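PDB 1NTH: monomethylamine methyltransferase MtmB1 from Methanosarcina barkeri, which catalyses transfer of the methyl group of monomethylamine to the corrinoid cofactor of its partner protein MtmC, a step of methanogenesis from methylamine. Local coordinates for residues A16-W27 against C73-V84; V143-V153 against T378-E388. All coordinates share one frame; numbering follows the deposited sequence.

Contact 1: residues A16-W27 against C73-V84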
loop_
_atom_site.group_PDB
_atom_site.type_symbol
_atom_site.label_atom_id
_atom_site.label_comp_id
_atom_site.label_asym_id
_atom_site.label_seq_id
_atom_site.Cartn_x
_atom_site.Cartn_y
_atom_site.Cartn_z
ATOM N N ALA A 16 22.746 -23.470 -22.564
ATOM C CA ALA A 16 23.504 -22.584 -23.442
ATOM C C ALA A 16 25.005 -22.660 -23.177
ATOM O O ALA A 16 25.814 -22.310 -24.040
ATOM C CB ALA A 16 23.025 -21.151 -23.273
ATOM N N LYS A 17 25.378 -23.113 -21.985
ATOM C CA LYS A 17 26.789 -23.208 -21.629
ATOM C C LYS A 17 27.440 -24.502 -22.113
ATOM O O LYS A 17 28.657 -24.553 -22.297
ATOM C CB LYS A 17 26.961 -23.096 -20.111
ATOM C CG LYS A 17 26.453 -21.790 -19.511
ATOM C CD LYS A 17 27.312 -20.600 -19.916
ATOM C CE LYS A 17 28.679 -20.647 -19.245
ATOM N NZ LYS A 17 28.570 -20.606 -17.756
ATOM N N VAL A 18 26.636 -25.538 -22.328
ATOM C CA VAL A 18 27.171 -26.826 -22.760
ATOM C C VAL A 18 26.574 -27.369 -24.055
ATOM O O VAL A 18 26.859 -28.503 -24.447
ATOM C CB VAL A 18 26.979 -27.889 -21.661
ATOM C CG1 VAL A 18 27.669 -27.440 -20.380
ATOM C CG2 VAL A 18 25.492 -28.121 -21.411
ATOM N N GLY A 19 25.751 -26.563 -24.718
ATOM C CA GLY A 19 25.129 -27.002 -25.953
ATOM C C GLY A 19 26.108 -27.187 -27.095
ATOM O O GLY A 19 27.298 -26.900 -26.960
ATOM N N GLU A 20 25.602 -27.667 -28.226
ATOM C CA GLU A 20 26.423 -27.891 -29.412
ATOM C C GLU A 20 27.045 -26.577 -29.881
ATOM O O GLU A 20 26.336 -25.590 -30.085
ATOM C CB GLU A 20 25.558 -28.469 -30.535
ATOM C CG GLU A 20 26.341 -28.983 -31.731
ATOM C CD GLU A 20 25.448 -29.319 -32.913
ATOM O OE1 GLU A 20 24.330 -29.830 -32.695
ATOM O OE2 GLU A 20 25.870 -29.080 -34.065
ATOM N N LYS A 21 28.366 -26.565 -30.049
ATOM C CA LYS A 21 29.061 -25.366 -30.508
ATOM C C LYS A 21 28.682 -25.150 -31.967
ATOM O O LYS A 21 28.541 -26.109 -32.727
ATOM C CB LYS A 21 30.576 -25.538 -30.386
ATOM C CG LYS A 21 31.281 -24.345 -29.751
ATOM C CD LYS A 21 31.281 -23.156 -30.689
ATOM C CE LYS A 21 32.052 -21.979 -30.130
ATOM N NZ LYS A 21 32.115 -20.908 -31.162
ATOM N N CYS A 22 28.540 -23.892 -32.364
ATOM C CA CYS A 22 28.130 -23.575 -33.722
ATOM C C CYS A 22 28.402 -22.098 -34.011
ATOM O O CYS A 22 28.205 -21.253 -33.141
ATOM C CB CYS A 22 26.632 -23.901 -33.838
ATOM S SG CYS A 22 25.741 -23.287 -35.265
ATOM N N THR A 23 28.877 -21.780 -35.215
ATOM C CA THR A 23 29.138 -20.384 -35.556
ATOM C C THR A 23 27.804 -19.753 -35.925
ATOM O O THR A 23 26.861 -20.458 -36.284
ATOM C CB THR A 23 30.100 -20.240 -36.757
ATOM O OG1 THR A 23 29.446 -20.677 -37.953
ATOM C CG2 THR A 23 31.358 -21.069 -36.535
ATOM N N GLN A 24 27.715 -18.431 -35.843
ATOM C CA GLN A 24 26.464 -17.767 -36.170
ATOM C C GLN A 24 26.140 -17.915 -37.653
ATOM O O GLN A 24 24.972 -17.933 -38.040
ATOM C CB GLN A 24 26.505 -16.288 -35.766
ATOM C CG GLN A 24 25.121 -15.641 -35.759
ATOM C CD GLN A 24 25.049 -14.367 -34.932
ATOM O OE1 GLN A 24 23.993 -13.742 -34.830
ATOM N NE2 GLN A 24 26.171 -13.977 -34.336
ATOM N N ASP A 25 27.170 -18.029 -38.486
ATOM C CA ASP A 25 26.945 -18.207 -39.918
ATOM C C ASP A 25 26.379 -19.596 -40.183
ATOM O O ASP A 25 25.538 -19.769 -41.067
ATOM C CB ASP A 25 28.246 -18.015 -40.703
ATOM C CG ASP A 25 28.502 -16.564 -41.064
ATOM O OD1 ASP A 25 27.711 -15.696 -40.641
ATOM O OD2 ASP A 25 29.494 -16.289 -41.774
ATOM N N ASP A 26 26.842 -20.590 -39.425
ATOM C CA ASP A 26 26.333 -21.948 -39.600
ATOM C C ASP A 26 24.849 -21.955 -39.267
ATOM O O ASP A 26 24.072 -22.707 -39.851
ATOM C CB ASP A 26 27.042 -22.944 -38.675
ATOM C CG ASP A 26 28.466 -23.250 -39.113
ATOM O OD1 ASP A 26 28.731 -23.297 -40.333
ATOM O OD2 ASP A 26 29.315 -23.466 -38.221
ATOM N N TRP A 27 24.463 -21.110 -38.318
ATOM C CA TRP A 27 23.070 -21.029 -37.906
ATOM C C TRP A 27 22.225 -20.259 -38.913
ATOM O O TRP A 27 21.217 -20.772 -39.404
ATOM C CB TRP A 27 22.973 -20.366 -36.525
ATOM C CG TRP A 27 21.589 -20.393 -35.928
ATOM C CD1 TRP A 27 20.694 -19.359 -35.870
ATOM C CD2 TRP A 27 20.957 -21.507 -35.287
ATOM N NE1 TRP A 27 19.545 -19.763 -35.226
ATOM C CE2 TRP A 27 19.681 -21.074 -34.858
ATOM C CE3 TRP A 27 21.345 -22.829 -35.030
ATOM C CZ2 TRP A 27 18.790 -21.921 -34.186
ATOM C CZ3 TRP A 27 20.460 -23.672 -34.362
ATOM C CH2 TRP A 27 19.195 -23.210 -33.947
ATOM N N CYS A 73 15.596 -27.592 -34.527
ATOM C CA CYS A 73 16.668 -26.601 -34.565
ATOM C C CYS A 73 17.148 -26.171 -33.193
ATOM O O CYS A 73 18.344 -26.202 -32.901
ATOM C CB CYS A 73 16.218 -25.350 -35.316
ATOM S SG CYS A 73 15.962 -25.589 -37.075
ATOM N N GLY A 74 16.204 -25.761 -32.356
ATOM C CA GLY A 74 16.554 -25.281 -31.037
ATOM C C GLY A 74 16.764 -23.781 -31.133
ATOM O O GLY A 74 16.325 -23.147 -32.100
ATOM N N ILE A 75 17.450 -23.217 -30.146
ATOM C CA ILE A 75 17.710 -21.785 -30.106
ATOM C C ILE A 75 19.206 -21.508 -29.995
ATOM O O ILE A 75 19.895 -22.091 -29.160
ATOM C CB ILE A 75 16.998 -21.132 -28.893
ATOM C CG1 ILE A 75 15.485 -21.364 -28.986
ATOM C CG2 ILE A 75 17.322 -19.649 -28.834
ATOM C CD1 ILE A 75 14.817 -20.694 -30.175
ATOM N N TYR A 76 19.698 -20.607 -30.837
ATOM C CA TYR A 76 21.109 -20.247 -30.835
ATOM C C TYR A 76 21.371 -19.136 -29.819
ATOM O O TYR A 76 20.687 -18.110 -29.826
ATOM C CB TYR A 76 21.521 -19.752 -32.226
ATOM C CG TYR A 76 23.004 -19.492 -32.376
ATOM C CD1 TYR A 76 23.903 -20.550 -32.508
ATOM C CD2 TYR A 76 23.511 -18.195 -32.367
ATOM C CE1 TYR A 76 25.272 -20.322 -32.631
ATOM C CE2 TYR A 76 24.882 -17.954 -32.489
ATOM C CZ TYR A 76 25.753 -19.024 -32.620
ATOM O OH TYR A 76 27.108 -18.800 -32.748
ATOM N N CYS A 77 22.355 -19.341 -28.950
ATOM C CA CYS A 77 22.720 -18.328 -27.962
ATOM C C CYS A 77 23.940 -17.588 -28.503
ATOM O O CYS A 77 25.012 -18.175 -28.654
ATOM C CB CYS A 77 23.056 -18.968 -26.616
ATOM S SG CYS A 77 23.540 -17.750 -25.352
ATOM N N THR A 78 23.773 -16.302 -28.789
ATOM C CA THR A 78 24.851 -15.491 -29.349
ATOM C C THR A 78 26.079 -15.304 -28.466
ATOM O O THR A 78 27.193 -15.157 -28.973
ATOM C CB THR A 78 24.340 -14.093 -29.749
ATOM O OG1 THR A 78 23.772 -13.445 -28.605
ATOM C CG2 THR A 78 23.292 -14.201 -30.846
ATOM N N ASP A 79 25.894 -15.311 -27.152
ATOM C CA ASP A 79 27.020 -15.112 -26.247
ATOM C C ASP A 79 27.897 -16.341 -26.048
ATOM O O ASP A 79 29.110 -16.217 -25.887
ATOM C CB ASP A 79 26.514 -14.606 -24.896
ATOM C CG ASP A 79 25.865 -13.242 -25.003
ATOM O OD1 ASP A 79 26.576 -12.270 -25.334
ATOM O OD2 ASP A 79 24.645 -13.143 -24.770
ATOM N N THR A 80 27.292 -17.523 -26.065
ATOM C CA THR A 80 28.043 -18.757 -25.870
ATOM C C THR A 80 28.333 -19.473 -27.185
ATOM O O THR A 80 29.132 -20.411 -27.221
ATOM C CB THR A 80 27.281 -19.734 -24.961
ATOM O OG1 THR A 80 26.071 -20.145 -25.611
ATOM C CG2 THR A 80 26.942 -19.071 -23.633
ATOM N N HIS A 81 27.684 -19.027 -28.255
ATOM C CA HIS A 81 27.856 -19.636 -29.570
ATOM C C HIS A 81 27.500 -21.116 -29.525
ATOM O O HIS A 81 28.121 -21.940 -30.199
ATOM C CB HIS A 81 29.298 -19.452 -30.050
ATOM C CG HIS A 81 29.702 -18.019 -30.180
ATOM N ND1 HIS A 81 29.205 -17.193 -31.165
ATOM C CD2 HIS A 81 30.516 -17.250 -29.419
ATOM C CE1 HIS A 81 29.696 -15.976 -31.006
ATOM N NE2 HIS A 81 30.493 -15.984 -29.954
ATOM N N ARG A 82 26.496 -21.446 -28.718
ATOM C CA ARG A 82 26.033 -22.821 -28.582
ATOM C C ARG A 82 24.524 -22.876 -28.796
ATOM O O ARG A 82 23.831 -21.858 -28.689
ATOM C CB ARG A 82 26.393 -23.379 -27.202
ATOM C CG ARG A 82 27.888 -23.617 -27.007
ATOM C CD ARG A 82 28.209 -23.912 -25.553
ATOM N NE ARG A 82 29.642 -24.086 -25.316
ATOM C CZ ARG A 82 30.288 -25.245 -25.403
ATOM N NH1 ARG A 82 29.636 -26.354 -25.725
ATOM N NH2 ARG A 82 31.590 -25.296 -25.157
ATOM N N ILE A 83 24.027 -24.069 -29.093
ATOM C CA ILE A 83 22.609 -24.279 -29.358
ATOM C C ILE A 83 21.877 -24.945 -28.199
ATOM O O ILE A 83 22.344 -25.939 -27.645
ATOM C CB ILE A 83 22.422 -25.164 -30.612
ATOM C CG1 ILE A 83 23.097 -24.503 -31.816
ATOM C CG2 ILE A 83 20.940 -25.390 -30.879
ATOM C CD1 ILE A 83 23.240 -25.416 -33.021
ATOM N N VAL A 84 20.725 -24.388 -27.835
ATOM C CA VAL A 84 19.909 -24.953 -26.769
ATOM C C VAL A 84 18.790 -25.765 -27.410
ATOM O O VAL A 84 18.050 -25.259 -28.254
ATOM C CB VAL A 84 19.282 -23.854 -25.884
ATOM C CG1 VAL A 84 18.288 -24.476 -24.909
ATOM C CG2 VAL A 84 20.378 -23.117 -25.123
HETATM O O HOH W 1 22.787 -28.504 -28.454
#

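Contact 2: residues V143-V153 against T378-E388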
loop_
_atom_site.group_PDB
_atom_site.type_symbol
_atom_site.label_atom_id
_atom_site.label_comp_id
_atom_site.label_asym_id
_atom_site.label_seq_id
_atom_site.Cartn_x
_atom_site.Cartn_y
_atom_site.Cartn_z
ATOM N N VAL A 143 3.615 14.299 -26.663
ATOM C CA VAL A 143 3.479 13.258 -27.673
ATOM C C VAL A 143 2.702 12.060 -27.138
ATOM O O VAL A 143 1.799 11.552 -27.799
ATOM C CB VAL A 143 4.858 12.780 -28.179
ATOM C CG1 VAL A 143 4.704 11.511 -29.001
ATOM C CG2 VAL A 143 5.498 13.875 -29.031
ATOM N N HIS A 144 3.043 11.601 -25.941
ATOM C CA HIS A 144 2.324 10.458 -25.402
ATOM C C HIS A 144 0.898 10.831 -25.032
ATOM O O HIS A 144 -0.010 10.002 -25.123
ATOM C CB HIS A 144 3.073 9.858 -24.213
ATOM C CG HIS A 144 4.322 9.135 -24.610
ATOM N ND1 HIS A 144 5.521 9.781 -24.818
ATOM C CD2 HIS A 144 4.537 7.833 -24.910
ATOM C CE1 HIS A 144 6.422 8.906 -25.231
ATOM N NE2 HIS A 144 5.851 7.718 -25.296
ATOM N N MET A 145 0.691 12.082 -24.636
ATOM C CA MET A 145 -0.652 12.530 -24.294
ATOM C C MET A 145 -1.552 12.436 -25.521
ATOM O O MET A 145 -2.754 12.215 -25.397
ATOM C CB MET A 145 -0.630 13.965 -23.754
ATOM C CG MET A 145 -1.780 14.262 -22.800
ATOM S SD MET A 145 -1.834 15.965 -22.205
ATOM C CE MET A 145 -0.202 16.149 -21.493
ATOM N N SER A 146 -0.976 12.608 -26.708
ATOM C CA SER A 146 -1.776 12.552 -27.926
ATOM C C SER A 146 -2.415 11.180 -28.125
ATOM O O SER A 146 -3.368 11.043 -28.890
ATOM C CB SER A 146 -0.945 12.939 -29.160
ATOM O OG SER A 146 -0.085 11.895 -29.584
ATOM N N TYR A 147 -1.893 10.166 -27.439
ATOM C CA TYR A 147 -2.462 8.829 -27.537
ATOM C C TYR A 147 -3.460 8.612 -26.409
ATOM O O TYR A 147 -4.545 8.073 -26.629
ATOM C CB TYR A 147 -1.375 7.753 -27.460
ATOM C CG TYR A 147 -0.393 7.814 -28.600
ATOM C CD1 TYR A 147 0.707 8.664 -28.549
ATOM C CD2 TYR A 147 -0.570 7.025 -29.739
ATOM C CE1 TYR A 147 1.614 8.728 -29.601
ATOM C CE2 TYR A 147 0.329 7.083 -30.800
ATOM C CZ TYR A 147 1.420 7.934 -30.722
ATOM O OH TYR A 147 2.335 7.976 -31.749
ATOM N N ALA A 148 -3.095 9.049 -25.205
ATOM C CA ALA A 148 -3.974 8.887 -24.047
ATOM C C ALA A 148 -5.275 9.660 -24.229
ATOM O O ALA A 148 -6.313 9.258 -23.714
ATOM C CB ALA A 148 -3.267 9.349 -22.777
ATOM N N LEU A 149 -5.214 10.765 -24.967
ATOM C CA LEU A 149 -6.402 11.581 -25.213
ATOM C C LEU A 149 -7.376 10.924 -26.193
ATOM O O LEU A 149 -8.523 11.353 -26.312
ATOM C CB LEU A 149 -5.992 12.962 -25.737
ATOM C CG LEU A 149 -5.360 13.902 -24.705
ATOM C CD1 LEU A 149 -4.757 15.115 -25.401
ATOM C CD2 LEU A 149 -6.416 14.325 -23.686
ATOM N N GLU A 150 -6.917 9.891 -26.894
ATOM C CA GLU A 150 -7.763 9.177 -27.849
ATOM C C GLU A 150 -8.525 8.058 -27.144
ATOM O O GLU A 150 -7.914 7.153 -26.579
ATOM C CB GLU A 150 -6.906 8.562 -28.965
ATOM C CG GLU A 150 -6.241 9.557 -29.904
ATOM C CD GLU A 150 -7.244 10.350 -30.723
ATOM O OE1 GLU A 150 -8.313 9.791 -31.053
ATOM O OE2 GLU A 150 -6.957 11.522 -31.052
ATOM N N LYS A 151 -9.854 8.107 -27.172
ATOM C CA LYS A 151 -10.643 7.054 -26.534
ATOM C C LYS A 151 -10.414 5.698 -27.196
ATOM O O LYS A 151 -10.673 4.652 -26.596
ATOM C CB LYS A 151 -12.134 7.398 -26.562
ATOM C CG LYS A 151 -12.531 8.418 -25.510
ATOM C CD LYS A 151 -14.037 8.523 -25.373
ATOM C CE LYS A 151 -14.408 9.373 -24.163
ATOM N NZ LYS A 151 -15.878 9.414 -23.950
ATOM N N GLU A 152 -9.936 5.717 -28.437
ATOM C CA GLU A 152 -9.653 4.489 -29.177
ATOM C C GLU A 152 -8.516 3.699 -28.531
ATOM O O GLU A 152 -8.466 2.474 -28.635
ATOM C CB GLU A 152 -9.242 4.814 -30.618
ATOM C CG GLU A 152 -10.376 5.155 -31.574
ATOM C CD GLU A 152 -11.297 3.980 -31.839
ATOM O OE1 GLU A 152 -10.813 2.826 -31.869
ATOM O OE2 GLU A 152 -12.508 4.212 -32.039
ATOM N N VAL A 153 -7.604 4.409 -27.874
ATOM C CA VAL A 153 -6.442 3.782 -27.249
ATOM C C VAL A 153 -6.726 3.237 -25.845
ATOM O O VAL A 153 -7.293 3.932 -24.999
ATOM C CB VAL A 153 -5.261 4.787 -27.207
ATOM C CG1 VAL A 153 -4.033 4.149 -26.573
ATOM C CG2 VAL A 153 -4.929 5.248 -28.628
ATOM N N THR A 378 5.578 10.424 -35.035
ATOM C CA THR A 378 4.549 9.491 -34.585
ATOM C C THR A 378 3.527 10.314 -33.809
ATOM O O THR A 378 3.904 11.145 -32.981
ATOM C CB THR A 378 5.099 8.402 -33.623
ATOM O OG1 THR A 378 5.663 9.028 -32.463
ATOM C CG2 THR A 378 6.158 7.554 -34.306
ATOM N N THR A 379 2.242 10.109 -34.082
ATOM C CA THR A 379 1.204 10.841 -33.356
ATOM C C THR A 379 -0.005 9.953 -33.092
ATOM O O THR A 379 -0.190 8.922 -33.741
ATOM C CB THR A 379 0.701 12.082 -34.127
ATOM O OG1 THR A 379 -0.293 11.681 -35.076
ATOM C CG2 THR A 379 1.849 12.777 -34.849
ATOM N N GLY A 380 -0.833 10.374 -32.140
ATOM C CA GLY A 380 -2.021 9.616 -31.789
ATOM C C GLY A 380 -3.014 9.415 -32.918
ATOM O O GLY A 380 -3.836 8.505 -32.857
ATOM N N MET A 381 -2.957 10.255 -33.948
ATOM C CA MET A 381 -3.879 10.116 -35.074
ATOM C C MET A 381 -3.739 8.762 -35.762
ATOM O O MET A 381 -4.730 8.180 -36.193
ATOM C CB MET A 381 -3.658 11.233 -36.100
ATOM C CG MET A 381 -4.245 12.577 -35.698
ATOM S SD MET A 381 -6.059 12.581 -35.644
ATOM C CE MET A 381 -6.451 13.079 -37.333
ATOM N N GLU A 382 -2.512 8.260 -35.870
ATOM C CA GLU A 382 -2.304 6.966 -36.509
ATOM C C GLU A 382 -2.923 5.849 -35.668
ATOM O O GLU A 382 -3.463 4.882 -36.208
ATOM C CB GLU A 382 -0.809 6.705 -36.727
ATOM C CG GLU A 382 -0.134 7.722 -37.649
ATOM C CD GLU A 382 0.696 8.742 -36.888
ATOM O OE1 GLU A 382 1.710 8.342 -36.275
ATOM O OE2 GLU A 382 0.335 9.939 -36.900
ATOM N N ALA A 383 -2.845 5.987 -34.348
ATOM C CA ALA A 383 -3.422 4.993 -33.450
ATOM C C ALA A 383 -4.946 5.059 -33.512
ATOM O O ALA A 383 -5.627 4.045 -33.352
ATOM C CB ALA A 383 -2.941 5.233 -32.017
ATOM N N ARG A 384 -5.485 6.255 -33.732
ATOM C CA ARG A 384 -6.931 6.400 -33.828
ATOM C C ARG A 384 -7.435 5.604 -35.033
ATOM O O ARG A 384 -8.438 4.901 -34.948
ATOM C CB ARG A 384 -7.327 7.873 -33.993
ATOM C CG ARG A 384 -8.835 8.076 -34.092
ATOM C CD ARG A 384 -9.195 9.454 -34.626
ATOM N NE ARG A 384 -8.780 10.532 -33.736
ATOM C CZ ARG A 384 -9.009 11.819 -33.971
ATOM N NH1 ARG A 384 -9.653 12.186 -35.073
ATOM N NH2 ARG A 384 -8.597 12.740 -33.110
ATOM N N MET A 385 -6.730 5.715 -36.158
ATOM C CA MET A 385 -7.133 4.992 -37.357
ATOM C C MET A 385 -7.013 3.492 -37.116
ATOM O O MET A 385 -7.894 2.717 -37.497
ATOM C CB MET A 385 -6.264 5.397 -38.548
ATOM C CG MET A 385 -6.694 4.758 -39.868
ATOM S SD MET A 385 -8.371 5.234 -40.381
ATOM C CE MET A 385 -8.030 6.781 -41.211
ATOM N N MET A 386 -5.918 3.087 -36.479
ATOM C CA MET A 386 -5.683 1.680 -36.176
ATOM C C MET A 386 -6.874 1.136 -35.386
ATOM O O MET A 386 -7.377 0.047 -35.670
ATOM C CB MET A 386 -4.382 1.537 -35.371
ATOM C CG MET A 386 -3.991 0.110 -35.014
ATOM S SD MET A 386 -2.384 0.027 -34.170
ATOM C CE MET A 386 -2.820 0.616 -32.530
ATOM N N GLY A 387 -7.337 1.917 -34.413
ATOM C CA GLY A 387 -8.464 1.503 -33.595
ATOM C C GLY A 387 -9.802 1.490 -34.314
ATOM O O GLY A 387 -10.582 0.551 -34.156
ATOM N N GLU A 388 -10.085 2.528 -35.098
ATOM C CA GLU A 388 -11.353 2.588 -35.824
ATOM C C GLU A 388 -11.460 1.453 -36.834
ATOM O O GLU A 388 -12.524 0.856 -37.008
ATOM C CB GLU A 388 -11.503 3.926 -36.552
ATOM C CG GLU A 388 -11.876 5.084 -35.646
ATOM C CD GLU A 388 -12.776 6.089 -36.341
ATOM O OE1 GLU A 388 -12.266 6.913 -37.130
ATOM O OE2 GLU A 388 -14.003 6.038 -36.104
HETATM O O HOH W 2 1.711 6.545 -33.868
#

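Contact 1: residues A16-W27 against C73-V84
Tyr-76 reaches from the strand 75-77 across to the chain that enters helix 24-42, and nearly every atom of its side chain finds a partner there. Its CB sits over the indole of Trp-27, 3.4 Å from the centroid of the five-membered ring and only 8° off the normal, a CH-pi contact. CG, anti to the backbone N (chi1 -174°), carries the phenol back past the indole, and the two rings lie nearly parallel but slid apart with little overlap. CE1 runs beside the side chain of Cys-22, whose sulfur approaches obliquely; CE2 passes Gln-24, whose amide oxygen is held by Lys-237. At the tip, OH donates to Cys-22 O at 2.7 Å and accepts from His-81 ND1, the hydroxyl lying close to the imidazole plane. Tyrosine suits this place, joining an apolar body to a hydroxyl that donates and accepts at once.

The far end of the indole meets Ile-83, CD1 lying 3.5 Å from Trp-27 CZ3. Tryptophan supplies a broad apolar face plus an N-H, NE1 donating a hydrogen bond to Glu-235 O. On the sheet face that carries Lys-21 and Arg-82, the long arginine chain, extended from CG to NE, follows the backbone of residues 16-19: NH1 donates to Gly-19 O at 2.7 Å, in the carbonyl plane, while Lys-17 O lies over one guanidinium face without hydrogen-bonding. Thr-80 OG1 donates to Ala-16 O at 2.7 Å. Between these groups Cys-22 N donates to His-81 O at 2.9 Å.

Strands 75-77 and 82-84 thus form a beta hairpin with a G1 bulge, His-81 and Arg-82 both facing Cys-77, and the short, weakly bonded strand 20-21 forms an outer edge of this small mixed sheet within the chain.

Contact 2: residues V143-V153 against T378-E388
Tyr-147 lies against the first turn of helix 380-393 on the outside of the TIM barrel, where helix segments 143-148 and 380-388 run nearly parallel, their axes 8.7 Å apart at closest approach and crossing at -24°. Gly-380 CA rests over one face of the phenol, 3.7 Å from its centroid; glycine, without a side chain, lets the backbones come this close, its CA 3.5 Å from Ser-146 O. Ala-383 CB, small enough to fit, reaches the ring edge, 3.7 Å from Tyr-147 CD2, and also touches Val-153. Ser-146 OG accepts from Gly-380 N at 3.1 Å and gives its own proton to Val-143 O.

Further along, Arg-384 grips Glu-150 side-on in a salt bridge: NE meets OE1 at 2.8 Å from above the carboxylate plane, and NH2 meets the syn lone pair of OE2 at 2.9 Å. The bend at chi3 (-64°) turns the guanidinium to this carboxylate, and Met-381 SD covers one of its faces. The guanidinium also hydrogen-bonds to backbone oxygens of Phe-3 and Arg-4 of a second subunit.

Behind the first shell, Thr-379, the N-cap, and Glu-382 make a capping box; a water 2.6 Å from Tyr-147 OH lies within reach of Glu-382 OE1.

Contact 1 and contact 2 lie on opposite sides of the chain's centre, their own centres 41 Å apart and their nearest atoms about 27 Å apart, so neither touches the other. Contact 1 is complete within the first 84 residues, in a small sheet whose last strand, 237-238, comes from much later in the chain. Contact 2 spans 224 intervening residues and joins helix 140-148 to helix 380-393. Contact 1, its centre about 25 Å from the chain's centre, is only partly buried and is touched by no other subunit; contact 2, its centre about 17 Å from the same point, is buried and borders two neighbouring subunits of the hexamer.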